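Local coordinates for separin (Saccharomyces cerevisiae, PDB 5U1T), which cleaves the cohesin subunit SCC1 as a caspase-like cysteine protease at the onset of anaphase, so that the chromosomes can separate, at residues A[1064-1067]-A[1068-1072]; A[1020-1023]-A[1024-1028]. One frame throughout, in Å; residues are numbered along the deposited sequence.

Interaction 1 (A[1064-1067]-A[1068-1072]); sequences SSLI and TNFSL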
loop_
_atom_site.group_PDB
_atom_site.type_symbol
_atom_site.label_atom_id
_atom_site.label_comp_id
_atom_site.label_asym_id
_atom_site.label_seq_id
_atom_site.Cartn_x
_atom_site.Cartn_y
_atom_site.Cartn_z
ATOM N N SER A 1064 52.068 -0.710 9.734
ATOM C CA SER A 1064 50.901 0.018 9.279
ATOM C C SER A 1064 49.676 -0.906 9.126
ATOM O O SER A 1064 48.553 -0.507 9.416
ATOM C CB SER A 1064 51.208 0.718 7.959
ATOM O OG SER A 1064 51.253 -0.225 6.908
ATOM N N SER A 1065 49.899 -2.142 8.685
ATOM C CA SER A 1065 48.796 -3.091 8.505
ATOM C C SER A 1065 48.217 -3.498 9.848
ATOM O O SER A 1065 47.021 -3.766 9.964
ATOM C CB SER A 1065 49.262 -4.332 7.744
ATOM O OG SER A 1065 50.015 -3.968 6.600
ATOM N N LEU A 1066 49.076 -3.552 10.858
ATOM C CA LEU A 1066 48.632 -3.875 12.200
ATOM C C LEU A 1066 47.832 -2.697 12.774
ATOM O O LEU A 1066 46.826 -2.883 13.468
ATOM C CB LEU A 1066 49.826 -4.228 13.100
ATOM C CG LEU A 1066 49.407 -4.892 14.415
ATOM C CD1 LEU A 1066 48.507 -6.071 14.131
ATOM C CD2 LEU A 1066 50.599 -5.331 15.239
ATOM N N ILE A 1067 48.268 -1.483 12.456
ATOM C CA ILE A 1067 47.563 -0.283 12.897
ATOM C C ILE A 1067 46.156 -0.162 12.282
ATOM O O ILE A 1067 45.166 0.012 13.008
ATOM C CB ILE A 1067 48.369 0.971 12.562
ATOM C CG1 ILE A 1067 49.638 1.002 13.410
ATOM C CG2 ILE A 1067 47.537 2.220 12.789
ATOM C CD1 ILE A 1067 50.528 2.163 13.111
ATOM N N THR A 1068 46.064 -0.262 10.958
ATOM C CA THR A 1068 44.769 -0.142 10.320
ATOM C C THR A 1068 43.896 -1.309 10.777
ATOM O O THR A 1068 42.693 -1.151 10.931
ATOM C CB THR A 1068 44.848 -0.087 8.762
ATOM O OG1 THR A 1068 44.793 -1.403 8.212
ATOM C CG2 THR A 1068 46.095 0.632 8.267
ATOM N N ASN A 1069 44.487 -2.428 11.112
ATOM C CA ASN A 1069 43.684 -3.528 11.573
ATOM C C ASN A 1069 43.175 -3.337 12.972
ATOM O O ASN A 1069 42.122 -3.783 13.323
ATOM C CB ASN A 1069 44.469 -4.805 11.494
ATOM C CG ASN A 1069 43.665 -5.916 10.920
ATOM O OD1 ASN A 1069 42.917 -6.554 11.619
ATOM N ND2 ASN A 1069 43.789 -6.130 9.640
ATOM N N PHE A 1070 43.953 -2.679 13.790
ATOM C CA PHE A 1070 43.529 -2.374 15.153
ATOM C C PHE A 1070 42.285 -1.480 15.150
ATOM O O PHE A 1070 41.330 -1.720 15.898
ATOM C CB PHE A 1070 44.659 -1.694 15.932
ATOM C CG PHE A 1070 45.375 -2.593 16.910
ATOM C CD1 PHE A 1070 45.977 -3.774 16.494
ATOM C CD2 PHE A 1070 45.495 -2.229 18.246
ATOM C CE1 PHE A 1070 46.659 -4.589 17.400
ATOM C CE2 PHE A 1070 46.190 -3.049 19.160
ATOM C CZ PHE A 1070 46.757 -4.224 18.728
ATOM N N SER A 1071 42.293 -0.450 14.311
ATOM C CA SER A 1071 41.150 0.431 14.257
ATOM C C SER A 1071 40.023 -0.175 13.425
ATOM O O SER A 1071 38.869 0.185 13.618
ATOM C CB SER A 1071 41.538 1.818 13.733
ATOM O OG SER A 1071 42.370 1.758 12.598
ATOM N N LEU A 1072 40.327 -1.106 12.530
ATOM C CA LEU A 1072 39.261 -1.820 11.815
ATOM C C LEU A 1072 38.431 -2.650 12.794
ATOM O O LEU A 1072 37.212 -2.710 12.683
ATOM C CB LEU A 1072 39.834 -2.724 10.719
ATOM C CG LEU A 1072 39.000 -3.296 9.555
ATOM C CD1 LEU A 1072 39.782 -4.358 8.810
ATOM C CD2 LEU A 1072 37.666 -3.868 9.950
#
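Leu-1066 and Phe-1070, one helical turn apart, lie side by side and point the same way, with Leu-1066 CD1 4.0 Å from Phe-1070 CE1. Leu-1066 sets CG opposite its own backbone N (chi1 -166°), which carries the isobutyl group along the helix to the CD1-CE1 side of the ring. Both are buried hydrocarbon groups, so their contact costs no polar group its partner; Phe-1070 also touches Gln-1122 of helix 1111-1127 and Arg-1158 of strand 1157-1163.

Four i to i+4 backbone hydrogen bonds of the α-helix 1062-1072 cross from 1064-1067 to 1068-1072. Thr-1068 N to Ser-1064 O is nearly straight (2.9 Å, 173° at the hydrogen), whereas Asn-1069 N to Ser-1065 O is longer, at 3.1 Å. Phe-1070 N to Leu-1066 O and Ser-1071 N to Ile-1067 O follow, and Leu-1072 N to Thr-1068 O carries the pattern on.

Ser-1071 OG, folded back over its own backbone (chi1 45°), has Ile-1067 O (3.3 Å) and Thr-1068 O (3.4 Å) at weak distances, with a single proton to give to one or the other; a short hydroxyl suits this buried position against helix 1111-1127. Ser-1065 OG bonds Asn-1061 O, and the longer amide of Asn-1069 reaches Ser-1046 OG on helix 1036-1054 through ND2.

Interaction 2 (A[1020-1023]-A[1024-1028]); sequences KQMK and ELLES
Residues 1020-1023 and 1024-1028 run on as one α-helix, in which the i to i+4 bonds of Leu-1025 and Leu-1026 are the straighter ones: Leu-1025 N to Gln-1021 O is 2.9 Å (157° at the hydrogen) and Leu-1026 N to Met-1022 O 3.1 Å. Glu-1024 N bonds Lys-1020 O and, weakly, Gln-1021 O. The bond from Glu-1027 N to Lys-1023 O is weak (126°).

Lys-1023 lies in a salt-bridge network with two glutamates. Its chain leaves with CG opposite the backbone N, then bends at its last two torsions, so that NZ comes 3.5 Å from Glu-1024 OE2 and, in a long bridge, 3.7 Å from Glu-1027 OE2. The aliphatic part passes the second carboxylate, CE 3.4 Å from Glu-1027 OE1. Flexible charged chains suit this face, where both glutamates are exposed.

Met-1022 and Leu-1026 are the buried pair. A bend at chi2 (70°) swings the methionine's terminal methyl round to the leucine, CE to CD1 4.1 Å, and the two side chains cross at a slant. The pliant, unbranched Met-1022 fits between two helices, touching Val-935 and Trp-939 of helix 927-946 and Leu-1045 and Thr-1049 of helix 1036-1054, while the branched Leu-1026 packs on Ile-1042 and Thr-1049 of helix 1036-1054.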
loop_
_atom_site.group_PDB
_atom_site.type_symbol
_atom_site.label_atom_id
_atom_site.label_comp_id
_atom_site.label_asym_id
_atom_site.label_seq_id
_atom_site.Cartn_x
_atom_site.Cartn_y
_atom_site.Cartn_z
ATOM N N LYS A 1020 47.690 -13.367 0.340
ATOM C CA LYS A 1020 47.833 -11.970 -0.075
ATOM C C LYS A 1020 46.632 -11.543 -0.932
ATOM O O LYS A 1020 46.253 -10.369 -0.986
ATOM C CB LYS A 1020 49.147 -11.761 -0.833
ATOM C CG LYS A 1020 50.399 -11.852 0.046
ATOM C CD LYS A 1020 51.694 -12.015 -0.777
ATOM C CE LYS A 1020 52.480 -10.701 -0.930
ATOM N NZ LYS A 1020 53.948 -10.913 -1.176
ATOM N N GLN A 1021 46.033 -12.530 -1.582
ATOM C CA GLN A 1021 44.868 -12.341 -2.410
ATOM C C GLN A 1021 43.670 -12.044 -1.523
ATOM O O GLN A 1021 42.888 -11.124 -1.781
ATOM C CB GLN A 1021 44.633 -13.593 -3.253
ATOM C CG GLN A 1021 43.695 -13.433 -4.438
ATOM C CD GLN A 1021 43.253 -14.785 -4.990
ATOM O OE1 GLN A 1021 43.281 -15.803 -4.279
ATOM N NE2 GLN A 1021 42.844 -14.806 -6.255
ATOM N N MET A 1022 43.543 -12.840 -0.471
ATOM C CA MET A 1022 42.529 -12.643 0.541
ATOM C C MET A 1022 42.714 -11.297 1.265
ATOM O O MET A 1022 41.741 -10.612 1.556
ATOM C CB MET A 1022 42.563 -13.808 1.531
ATOM C CG MET A 1022 41.390 -13.873 2.497
ATOM S SD MET A 1022 39.813 -14.318 1.714
ATOM C CE MET A 1022 38.684 -13.786 2.988
ATOM N N LYS A 1023 43.955 -10.916 1.546
ATOM C CA LYS A 1023 44.236 -9.644 2.202
ATOM C C LYS A 1023 43.706 -8.491 1.354
ATOM O O LYS A 1023 43.106 -7.558 1.884
ATOM C CB LYS A 1023 45.751 -9.469 2.454
ATOM C CG LYS A 1023 46.130 -8.161 3.179
ATOM C CD LYS A 1023 47.636 -7.903 3.288
ATOM C CE LYS A 1023 48.114 -6.738 2.377
ATOM N NZ LYS A 1023 47.985 -6.944 0.851
ATOM N N GLU A 1024 43.916 -8.568 0.041
ATOM C CA GLU A 1024 43.577 -7.475 -0.867
ATOM C C GLU A 1024 42.099 -7.439 -1.255
ATOM O O GLU A 1024 41.530 -6.369 -1.482
ATOM C CB GLU A 1024 44.446 -7.561 -2.113
ATOM C CG GLU A 1024 45.883 -7.223 -1.803
ATOM C CD GLU A 1024 46.868 -7.832 -2.785
ATOM O OE1 GLU A 1024 46.398 -8.519 -3.724
ATOM O OE2 GLU A 1024 48.100 -7.625 -2.619
ATOM N N LEU A 1025 41.478 -8.608 -1.340
ATOM C CA LEU A 1025 40.052 -8.677 -1.592
ATOM C C LEU A 1025 39.301 -8.092 -0.403
ATOM O O LEU A 1025 38.275 -7.430 -0.577
ATOM C CB LEU A 1025 39.616 -10.118 -1.856
ATOM C CG LEU A 1025 38.121 -10.288 -2.111
ATOM C CD1 LEU A 1025 37.683 -9.457 -3.309
ATOM C CD2 LEU A 1025 37.781 -11.748 -2.298
ATOM N N LEU A 1026 39.815 -8.332 0.805
ATOM C CA LEU A 1026 39.194 -7.789 2.007
ATOM C C LEU A 1026 39.376 -6.280 2.029
ATOM O O LEU A 1026 38.543 -5.549 2.558
ATOM C CB LEU A 1026 39.779 -8.416 3.277
ATOM C CG LEU A 1026 39.279 -9.803 3.676
ATOM C CD1 LEU A 1026 40.207 -10.421 4.698
ATOM C CD2 LEU A 1026 37.872 -9.719 4.226
ATOM N N GLU A 1027 40.461 -5.812 1.430
ATOM C CA GLU A 1027 40.777 -4.401 1.470
ATOM C C GLU A 1027 39.990 -3.647 0.420
ATOM O O GLU A 1027 39.805 -2.433 0.514
ATOM C CB GLU A 1027 42.277 -4.185 1.274
ATOM C CG GLU A 1027 43.097 -4.429 2.530
ATOM C CD GLU A 1027 44.535 -4.810 2.230
ATOM O OE1 GLU A 1027 45.362 -4.843 3.182
ATOM O OE2 GLU A 1027 44.846 -5.081 1.043
ATOM N N SER A 1028 39.506 -4.366 -0.582
ATOM C CA SER A 1028 38.825 -3.702 -1.681
ATOM C C SER A 1028 37.422 -3.255 -1.296
ATOM O O SER A 1028 36.933 -2.261 -1.835
ATOM C CB SER A 1028 38.760 -4.603 -2.917
ATOM O OG SER A 1028 37.883 -5.697 -2.727
#

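In the fold
Following the chain from the N terminus, interaction 2 comes first, on helix 1012-1028, and interaction 1 follows on helix 1062-1072. The two are in series: each joins consecutive residues within a single helix, so neither closes a long loop, and they neither nest nor cross. Their centres are 14 Å apart and their nearest atoms about 5 Å, without touching. Helix 1036-1054, which lies between them in the chain, meets both: residues 1020-1028 through Ile-1042, Leu-1045 and Thr-1049, residues 1064-1072 through Ser-1043, Ser-1046, Ser-1047 and Leu-1050. Beyond this shared helix, interaction 2 faces helix 927-946, while interaction 1 meets helix 1111-1127 and strand 1157-1163 of the seven-stranded mixed sheet.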